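Local coordinates for zinc-binding protein TroA (Treponema pallidum, PDB 1K0F) that binds zinc with high affinity in the periplasm and hands it to the membrane permease of the TroABC ABC transporter for import, at residues H102-V107 and F246-G251; D144-Y149 and M263-I268; L164-D169 and F215-I220. One frame throughout, in Å; residues are numbered along the deposited sequence.

Contact 1 (H102-V107 and F246-G251); sequences HVWFDV and FSDAMG
Ser-247 and Asp-248 meet His-102 and Trp-104 where two irregular loops approach each other, the nearest CA atoms, those of His-102 and Asp-248, being 7.5 Å apart. The bond across the gap comes from the indole: Trp-104 NE1 donates to Ser-247 O at 3.1 Å, with an N-H...O angle of 138°. Although NE1 lies close to the C=O axis of its acceptor, the oxygen is tilted out of the indole plane, so the bond is bent at the donor. The first torsion of Trp-104 sets this up, holding CG between the backbone N and the carbonyl carbon (chi1 55°), which places NE1 at Ser-247 O. Further round the ring system, Asp-248 OD1 lies at the edge of the indole, 3.8 Å from Trp-104 CZ2.

That oxygen also sits at the imidazole edge of His-102, 3.1 Å from CD2 and 3.2 Å from NE2, with the ring and carboxylate planes 33° apart. Here the fold is the two-lobed one of the bacterial solute-binding protein 9 family. His-102 and Asp-248 are zinc ligands, completed by His-37 and His-168, and in this metal-free structure the donor atoms of all four are turned to one vacant point. His-102 ND1 is hydrogen-bonded to Asp-100 OD1, while Asp-248 OD1 has a weak hydrogen bond from His-168 NE2.

Phe-105 takes a different approach, rim first. Its CZ is 3.0 Å from Phe-246 O, which lies near the ring plane, and 3.3 Å from Ser-247 O, which comes in obliquely. Over one face of this ring, Trp-104 NE1 stands 3.4 Å above the plane, toward the rim. Phe-171 stacks on Phe-105.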
loop_
_atom_site.group_PDB
_atom_site.type_symbol
_atom_site.label_atom_id
_atom_site.label_comp_id
_atom_site.label_asym_id
_atom_site.label_seq_id
_atom_site.Cartn_x
_atom_site.Cartn_y
_atom_site.Cartn_z
ATOM N N HIS A 102 -1.802 1.609 6.114
ATOM C CA HIS A 102 -0.767 1.253 5.150
ATOM C C HIS A 102 0.262 0.283 5.686
ATOM O O HIS A 102 1.462 0.498 5.548
ATOM C CB HIS A 102 -0.096 2.518 4.655
ATOM C CG HIS A 102 -1.065 3.547 4.168
ATOM N ND1 HIS A 102 -1.682 4.446 5.011
ATOM C CD2 HIS A 102 -1.551 3.798 2.929
ATOM C CE1 HIS A 102 -2.505 5.209 4.314
ATOM N NE2 HIS A 102 -2.443 4.837 3.045
ATOM N N VAL A 103 -0.228 -0.800 6.268
ATOM C CA VAL A 103 0.616 -1.828 6.859
ATOM C C VAL A 103 1.391 -2.680 5.854
ATOM O O VAL A 103 2.346 -3.366 6.209
ATOM C CB VAL A 103 -0.229 -2.756 7.747
ATOM C CG1 VAL A 103 -0.829 -1.961 8.902
ATOM C CG2 VAL A 103 -1.326 -3.388 6.918
ATOM N N TRP A 104 0.980 -2.640 4.597
ATOM C CA TRP A 104 1.666 -3.420 3.581
ATOM C C TRP A 104 3.024 -2.807 3.292
ATOM O O TRP A 104 3.696 -3.198 2.336
ATOM C CB TRP A 104 0.855 -3.435 2.295
ATOM C CG TRP A 104 0.546 -2.074 1.833
ATOM C CD1 TRP A 104 1.382 -1.221 1.169
ATOM C CD2 TRP A 104 -0.678 -1.371 2.028
ATOM N NE1 TRP A 104 0.748 -0.026 0.939
ATOM C CE2 TRP A 104 -0.520 -0.090 1.455
ATOM C CE3 TRP A 104 -1.898 -1.701 2.629
ATOM C CZ2 TRP A 104 -1.535 0.862 1.467
ATOM C CZ3 TRP A 104 -2.907 -0.754 2.645
ATOM C CH2 TRP A 104 -2.719 0.513 2.065
ATOM N N PHE A 105 3.413 -1.821 4.092
ATOM C CA PHE A 105 4.707 -1.192 3.897
ATOM C C PHE A 105 5.692 -1.663 4.952
ATOM O O PHE A 105 6.848 -1.250 4.965
ATOM C CB PHE A 105 4.583 0.327 3.878
ATOM C CG PHE A 105 4.286 0.878 2.509
ATOM C CD1 PHE A 105 4.856 0.302 1.380
ATOM C CD2 PHE A 105 3.408 1.944 2.345
ATOM C CE1 PHE A 105 4.555 0.779 0.104
ATOM C CE2 PHE A 105 3.098 2.428 1.081
ATOM C CZ PHE A 105 3.669 1.843 -0.046
ATOM N N ASP A 106 5.206 -2.517 5.850
ATOM C CA ASP A 106 6.049 -3.143 6.852
ATOM C C ASP A 106 5.913 -4.617 6.476
ATOM O O ASP A 106 5.046 -5.323 6.982
ATOM C CB ASP A 106 5.540 -2.914 8.275
ATOM C CG ASP A 106 6.467 -3.524 9.327
ATOM O OD1 ASP A 106 7.286 -4.402 8.966
ATOM O OD2 ASP A 106 6.383 -3.131 10.512
ATOM N N VAL A 107 6.754 -5.050 5.541
ATOM C CA VAL A 107 6.760 -6.419 5.039
ATOM C C VAL A 107 6.557 -7.469 6.114
ATOM O O VAL A 107 5.843 -8.440 5.904
ATOM C CB VAL A 107 8.078 -6.727 4.325
ATOM C CG1 VAL A 107 8.056 -8.130 3.793
ATOM C CG2 VAL A 107 8.316 -5.726 3.217
ATOM N N PHE A 246 4.675 3.825 -5.369
ATOM C CA PHE A 246 3.423 3.097 -5.271
ATOM C C PHE A 246 2.963 3.276 -3.849
ATOM O O PHE A 246 3.624 2.813 -2.928
ATOM C CB PHE A 246 3.641 1.616 -5.552
ATOM C CG PHE A 246 3.943 1.319 -6.980
ATOM C CD1 PHE A 246 2.975 1.517 -7.954
ATOM C CD2 PHE A 246 5.207 0.916 -7.358
ATOM C CE1 PHE A 246 3.266 1.327 -9.284
ATOM C CE2 PHE A 246 5.511 0.724 -8.683
ATOM C CZ PHE A 246 4.544 0.931 -9.654
ATOM N N SER A 247 1.847 3.965 -3.662
ATOM C CA SER A 247 1.347 4.174 -2.319
ATOM C C SER A 247 0.320 3.110 -1.982
ATOM O O SER A 247 0.636 2.117 -1.320
ATOM C CB SER A 247 0.722 5.559 -2.188
ATOM O OG SER A 247 0.336 6.073 -3.445
ATOM N N ASP A 248 -0.911 3.304 -2.438
ATOM C CA ASP A 248 -1.960 2.339 -2.158
ATOM C C ASP A 248 -2.168 1.382 -3.320
ATOM O O ASP A 248 -2.789 0.334 -3.156
ATOM C CB ASP A 248 -3.287 3.049 -1.862
ATOM C CG ASP A 248 -3.111 4.318 -1.037
ATOM O OD1 ASP A 248 -2.320 4.303 -0.070
ATOM O OD2 ASP A 248 -3.778 5.330 -1.358
ATOM N N ALA A 249 -1.639 1.749 -4.487
ATOM C CA ALA A 249 -1.795 0.936 -5.694
ATOM C C ALA A 249 -0.499 0.360 -6.247
ATOM O O ALA A 249 0.573 0.956 -6.109
ATOM C CB ALA A 249 -2.493 1.754 -6.786
ATOM N N MET A 250 -0.623 -0.796 -6.894
ATOM C CA MET A 250 0.517 -1.489 -7.479
ATOM C C MET A 250 0.699 -1.129 -8.939
ATOM O O MET A 250 -0.027 -0.295 -9.488
ATOM C CB MET A 250 0.325 -2.999 -7.385
ATOM C CG MET A 250 0.531 -3.581 -6.016
ATOM S SD MET A 250 0.855 -5.335 -6.142
ATOM C CE MET A 250 -0.300 -5.815 -7.426
ATOM N N GLY A 251 1.672 -1.779 -9.565
ATOM C CA GLY A 251 1.918 -1.537 -10.972
ATOM C C GLY A 251 0.942 -2.355 -11.796
ATOM O O GLY A 251 0.032 -2.977 -11.235
#

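Contact 2 (D144-Y149 and M263-I268); sequences DKLDAY and MVTHNI
Leu-146 and Tyr-149 of helix 129-156 reach across to Val-264, Thr-265 and Ile-268 of helix 260-273. The two segments run nearly parallel, 7° apart in direction, with axes 10.5 Å apart at their closest, a spacing bridged by side chains alone. Leu-146 has CG anti to its own nitrogen (chi1 179°), which extends the branch toward the facing helix: CD1 lies 3.8 Å from Val-264 CG1, and CD2 is 4.0 Å from Val-264 CB, so both methyls of the leucine meet the one valine.

Tyr-149 is extended in the same way (chi1 174°) and lies alongside Ile-268, the two side chains running in opposite senses. Its CE2 is 3.4 Å from Ile-268 CG2, a close apolar contact. Thr-265 crosses the tyrosine at roughly a right angle, its CG2 lying 3.9 Å from Tyr-149 OH. The threonine turns its hydroxyl back to Val-261 O of its own helix, and the tyrosine hydroxyl bonds Asp-269.

The long helix 129-156 is consistent with the backbone helix of this family, and the contact packs C-terminal helix 260-273 alongside it. Leu-146 also touches Val-107 of helix 107-124, while His-266 NE2 bonds Glu-244 O of strand 240-245.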
loop_
_atom_site.group_PDB
_atom_site.type_symbol
_atom_site.label_atom_id
_atom_site.label_comp_id
_atom_site.label_asym_id
_atom_site.label_seq_id
_atom_site.Cartn_x
_atom_site.Cartn_y
_atom_site.Cartn_z
ATOM N N ASP A 144 9.712 -12.231 3.319
ATOM C CA ASP A 144 10.886 -12.177 4.176
ATOM C C ASP A 144 12.085 -11.571 3.446
ATOM O O ASP A 144 12.678 -10.593 3.905
ATOM C CB ASP A 144 11.210 -13.587 4.682
ATOM C CG ASP A 144 10.207 -14.074 5.718
ATOM O OD1 ASP A 144 10.276 -15.251 6.139
ATOM O OD2 ASP A 144 9.341 -13.266 6.111
ATOM N N LYS A 145 12.453 -12.147 2.311
ATOM C CA LYS A 145 13.572 -11.603 1.558
ATOM C C LYS A 145 13.276 -10.130 1.288
ATOM O O LYS A 145 14.161 -9.285 1.390
ATOM C CB LYS A 145 13.744 -12.346 0.233
ATOM C CG LYS A 145 14.839 -13.400 0.237
ATOM C CD LYS A 145 14.711 -14.333 -0.973
ATOM C CE LYS A 145 14.220 -15.729 -0.580
ATOM N NZ LYS A 145 13.542 -15.746 0.759
ATOM N N LEU A 146 12.018 -9.828 0.963
ATOM C CA LEU A 146 11.606 -8.453 0.659
ATOM C C LEU A 146 11.813 -7.520 1.845
ATOM O O LEU A 146 12.372 -6.427 1.704
ATOM C CB LEU A 146 10.132 -8.408 0.227
ATOM C CG LEU A 146 9.537 -7.024 -0.099
ATOM C CD1 LEU A 146 10.516 -6.211 -0.931
ATOM C CD2 LEU A 146 8.233 -7.187 -0.855
ATOM N N ASP A 147 11.354 -7.939 3.013
ATOM C CA ASP A 147 11.526 -7.106 4.181
ATOM C C ASP A 147 13.013 -6.917 4.443
ATOM O O ASP A 147 13.463 -5.826 4.791
ATOM C CB ASP A 147 10.880 -7.744 5.401
ATOM C CG ASP A 147 11.074 -6.913 6.637
ATOM O OD1 ASP A 147 10.204 -6.062 6.926
ATOM O OD2 ASP A 147 12.105 -7.108 7.312
ATOM N N ALA A 148 13.776 -7.989 4.274
ATOM C CA ALA A 148 15.211 -7.936 4.503
ATOM C C ALA A 148 15.833 -6.918 3.571
ATOM O O ALA A 148 16.514 -5.993 4.007
ATOM C CB ALA A 148 15.825 -9.304 4.271
ATOM N N TYR A 149 15.575 -7.105 2.282
ATOM C CA TYR A 149 16.088 -6.245 1.225
ATOM C C TYR A 149 15.788 -4.777 1.498
ATOM O O TYR A 149 16.684 -3.941 1.453
ATOM C CB TYR A 149 15.476 -6.684 -0.109
ATOM C CG TYR A 149 15.791 -5.809 -1.305
ATOM C CD1 TYR A 149 16.888 -6.081 -2.126
ATOM C CD2 TYR A 149 14.955 -4.744 -1.656
ATOM C CE1 TYR A 149 17.140 -5.323 -3.269
ATOM C CE2 TYR A 149 15.199 -3.981 -2.796
ATOM C CZ TYR A 149 16.289 -4.278 -3.596
ATOM O OH TYR A 149 16.516 -3.546 -4.739
ATOM N N MET A 263 6.477 -4.086 -6.474
ATOM C CA MET A 263 5.958 -2.757 -6.197
ATOM C C MET A 263 6.797 -2.098 -5.118
ATOM O O MET A 263 7.159 -0.924 -5.225
ATOM C CB MET A 263 4.509 -2.833 -5.717
ATOM C CG MET A 263 4.070 -1.621 -4.890
ATOM S SD MET A 263 3.282 -2.058 -3.324
ATOM C CE MET A 263 2.080 -0.702 -3.172
ATOM N N VAL A 264 7.081 -2.869 -4.071
ATOM C CA VAL A 264 7.879 -2.395 -2.940
ATOM C C VAL A 264 9.366 -2.304 -3.303
ATOM O O VAL A 264 10.098 -1.446 -2.788
ATOM C CB VAL A 264 7.710 -3.326 -1.720
ATOM C CG1 VAL A 264 8.620 -2.880 -0.598
ATOM C CG2 VAL A 264 6.265 -3.318 -1.268
ATOM N N THR A 265 9.814 -3.191 -4.189
ATOM C CA THR A 265 11.199 -3.167 -4.599
ATOM C C THR A 265 11.380 -1.886 -5.359
ATOM O O THR A 265 12.384 -1.198 -5.204
ATOM C CB THR A 265 11.548 -4.340 -5.515
ATOM O OG1 THR A 265 11.559 -5.547 -4.747
ATOM C CG2 THR A 265 12.919 -4.138 -6.117
ATOM N N HIS A 266 10.395 -1.559 -6.185
ATOM C CA HIS A 266 10.467 -0.341 -6.960
ATOM C C HIS A 266 10.566 0.825 -6.008
ATOM O O HIS A 266 11.348 1.751 -6.218
ATOM C CB HIS A 266 9.218 -0.138 -7.806
ATOM C CG HIS A 266 8.945 1.302 -8.119
ATOM N ND1 HIS A 266 9.387 1.907 -9.275
ATOM C CD2 HIS A 266 8.374 2.279 -7.375
ATOM C CE1 HIS A 266 9.091 3.194 -9.230
ATOM N NE2 HIS A 266 8.485 3.443 -8.087
ATOM N N ASN A 267 9.754 0.775 -4.963
ATOM C CA ASN A 267 9.717 1.852 -3.986
ATOM C C ASN A 267 11.085 2.151 -3.385
ATOM O O ASN A 267 11.650 3.213 -3.636
ATOM C CB ASN A 267 8.688 1.526 -2.894
ATOM C CG ASN A 267 7.270 2.013 -3.256
ATOM O OD1 ASN A 267 6.994 2.401 -4.398
ATOM N ND2 ASN A 267 6.371 1.986 -2.276
ATOM N N ILE A 268 11.625 1.220 -2.599
ATOM C CA ILE A 268 12.938 1.410 -1.979
ATOM C C ILE A 268 14.023 1.685 -3.011
ATOM O O ILE A 268 14.929 2.487 -2.775
ATOM C CB ILE A 268 13.352 0.172 -1.134
ATOM C CG1 ILE A 268 14.214 0.625 0.033
ATOM C CG2 ILE A 268 14.133 -0.836 -1.974
ATOM C CD1 ILE A 268 13.440 1.376 1.064
#

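Contact 3 (L164-D169 and F215-I220); sequences LVTAHD and FIESSI
Val-165 O accepts a hydrogen bond from Phe-215 N at 3.1 Å with an N-H...O angle of 159°. It joins strand 164-166 to strand 215-217, whose directions differ by 39° and whose axes approach to 6.3 Å. Beside this bond the Leu-164 and Phe-215 side chains cross at about a right angle, and Leu-164 CD1 comes obliquely to within 3.3 Å of Phe-215 CD1.

Glu-217, last residue of its strand, extends its chain over Ala-167, whose CB is 3.3 Å from Glu-217 CD. Its two carboxylate oxygens divide between two groups of His-168. OE1 receives the backbone N in a weak but nearly straight bond of 3.4 Å. OE2 receives ND1 at 2.7 Å, near the plane of the ring but bent at the donor; the position of OE2, which also bonds Ser-247 OG, is less certain. His-168 reaches it with CG between its backbone N and carbonyl carbon (chi1 84°).

Ile-220 CD1 sits over one face of the imidazole, toward the rim, in a CH-pi contact 3.4 Å from the His-168 ring centroid. Together these probably limit the rotation of the ring. NE2, on the side of the vacant zinc site, is weakly bonded to Asp-248 OD1. Such a histidine-carboxylate pair is consistent with second-shell support of a zinc-binding histidine, here at the C-terminal ends of two strands.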
loop_
_atom_site.group_PDB
_atom_site.type_symbol
_atom_site.label_atom_id
_atom_site.label_comp_id
_atom_site.label_asym_id
_atom_site.label_seq_id
_atom_site.Cartn_x
_atom_site.Cartn_y
_atom_site.Cartn_z
ATOM N N LEU A 164 12.112 11.047 3.790
ATOM C CA LEU A 164 11.293 10.946 2.585
ATOM C C LEU A 164 9.994 11.741 2.644
ATOM O O LEU A 164 9.205 11.617 3.579
ATOM C CB LEU A 164 10.984 9.475 2.274
ATOM C CG LEU A 164 9.774 9.143 1.391
ATOM C CD1 LEU A 164 10.146 9.190 -0.088
ATOM C CD2 LEU A 164 9.274 7.757 1.767
ATOM N N VAL A 165 9.786 12.567 1.630
ATOM C CA VAL A 165 8.576 13.363 1.540
ATOM C C VAL A 165 7.873 12.858 0.287
ATOM O O VAL A 165 8.463 12.802 -0.793
ATOM C CB VAL A 165 8.896 14.871 1.417
ATOM C CG1 VAL A 165 7.613 15.656 1.202
ATOM C CG2 VAL A 165 9.599 15.361 2.676
ATOM N N THR A 166 6.612 12.473 0.439
ATOM C CA THR A 166 5.845 11.938 -0.673
ATOM C C THR A 166 4.467 12.571 -0.821
ATOM O O THR A 166 4.074 13.419 -0.022
ATOM C CB THR A 166 5.655 10.435 -0.493
ATOM O OG1 THR A 166 5.386 10.166 0.886
ATOM C CG2 THR A 166 6.912 9.682 -0.920
ATOM N N ALA A 167 3.742 12.133 -1.847
ATOM C CA ALA A 167 2.393 12.619 -2.145
ATOM C C ALA A 167 1.464 12.674 -0.918
ATOM O O ALA A 167 0.870 13.719 -0.642
ATOM C CB ALA A 167 1.770 11.752 -3.235
ATOM N N HIS A 168 1.322 11.551 -0.207
ATOM C CA HIS A 168 0.480 11.497 0.994
ATOM C C HIS A 168 1.062 10.609 2.109
ATOM O O HIS A 168 1.931 9.783 1.852
ATOM C CB HIS A 168 -0.972 11.090 0.627
ATOM C CG HIS A 168 -1.207 9.614 0.501
ATOM N ND1 HIS A 168 -0.530 8.823 -0.400
ATOM C CD2 HIS A 168 -2.104 8.802 1.110
ATOM C CE1 HIS A 168 -0.998 7.587 -0.343
ATOM N NE2 HIS A 168 -1.955 7.549 0.563
ATOM N N ASP A 169 0.590 10.807 3.342
ATOM C CA ASP A 169 1.054 10.072 4.533
ATOM C C ASP A 169 0.775 8.580 4.465
ATOM O O ASP A 169 -0.022 8.052 5.245
ATOM C CB ASP A 169 0.382 10.647 5.790
ATOM C CG ASP A 169 1.378 10.973 6.900
ATOM O OD1 ASP A 169 2.597 10.755 6.694
ATOM O OD2 ASP A 169 0.929 11.447 7.975
ATOM N N PHE A 215 8.972 12.508 -3.847
ATOM C CA PHE A 215 8.374 11.545 -4.768
ATOM C C PHE A 215 6.903 11.690 -5.105
ATOM O O PHE A 215 6.095 12.150 -4.306
ATOM C CB PHE A 215 8.612 10.131 -4.251
ATOM C CG PHE A 215 10.058 9.798 -4.075
ATOM C CD1 PHE A 215 10.815 10.438 -3.099
ATOM C CD2 PHE A 215 10.680 8.888 -4.916
ATOM C CE1 PHE A 215 12.176 10.181 -2.967
ATOM C CE2 PHE A 215 12.050 8.622 -4.795
ATOM C CZ PHE A 215 12.798 9.271 -3.818
ATOM N N ILE A 216 6.561 11.282 -6.317
ATOM C CA ILE A 216 5.180 11.311 -6.768
ATOM C C ILE A 216 4.603 9.972 -6.342
ATOM O O ILE A 216 5.283 9.156 -5.722
ATOM C CB ILE A 216 5.063 11.433 -8.321
ATOM C CG1 ILE A 216 6.372 11.020 -8.982
ATOM C CG2 ILE A 216 4.724 12.873 -8.722
ATOM C CD1 ILE A 216 6.273 10.889 -10.463
ATOM N N GLU A 217 3.347 9.738 -6.676
ATOM C CA GLU A 217 2.725 8.487 -6.325
ATOM C C GLU A 217 1.731 8.119 -7.385
ATOM O O GLU A 217 1.112 8.982 -7.991
ATOM C CB GLU A 217 2.039 8.600 -4.986
ATOM C CG GLU A 217 2.997 8.534 -3.828
ATOM C CD GLU A 217 2.278 8.583 -2.514
ATOM O OE1 GLU A 217 2.916 8.889 -1.487
ATOM O OE2 GLU A 217 1.061 8.319 -2.511
ATOM N N SER A 218 1.588 6.821 -7.599
ATOM C CA SER A 218 0.686 6.302 -8.604
ATOM C C SER A 218 -0.794 6.551 -8.331
ATOM O O SER A 218 -1.585 6.616 -9.272
ATOM C CB SER A 218 0.920 4.801 -8.755
ATOM O OG SER A 218 1.562 4.297 -7.605
ATOM N N SER A 219 -1.175 6.706 -7.065
ATOM C CA SER A 219 -2.588 6.888 -6.734
ATOM C C SER A 219 -3.057 8.293 -6.409
ATOM O O SER A 219 -4.221 8.499 -6.092
ATOM C CB SER A 219 -2.946 5.977 -5.573
ATOM O OG SER A 219 -1.851 5.858 -4.686
ATOM N N ILE A 220 -2.163 9.266 -6.495
ATOM C CA ILE A 220 -2.541 10.629 -6.173
ATOM C C ILE A 220 -2.078 11.621 -7.239
ATOM O O ILE A 220 -0.953 11.537 -7.723
ATOM C CB ILE A 220 -1.962 11.042 -4.777
ATOM C CG1 ILE A 220 -2.833 10.469 -3.656
ATOM C CG2 ILE A 220 -1.943 12.557 -4.622
ATOM C CD1 ILE A 220 -2.218 9.311 -2.925
#

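Contacts 1 and 3 converge on the empty zinc site: contact 1 supplies His-102 and Asp-248, and contact 3 supplies His-168. Their centres lie 11 Å apart, and Ser-247 CB comes within 3.2 Å of His-168 CE1, so the two contacts touch directly beside the site. Contact 2 stands back from the metal site, its Val-264 side chain about 10 Å from that of His-102. It nevertheless meets contact 1, centre to centre 10 Å away, where Asn-267 OD1 accepts a probable hydrogen bond from Phe-246 N at 2.9 Å. Contacts 2 and 3, with centres 17 Å apart, do not touch; the 246-251 loop touches both, Phe-246 meeting Asn-267 and Ser-247 meeting Ser-219 and His-168.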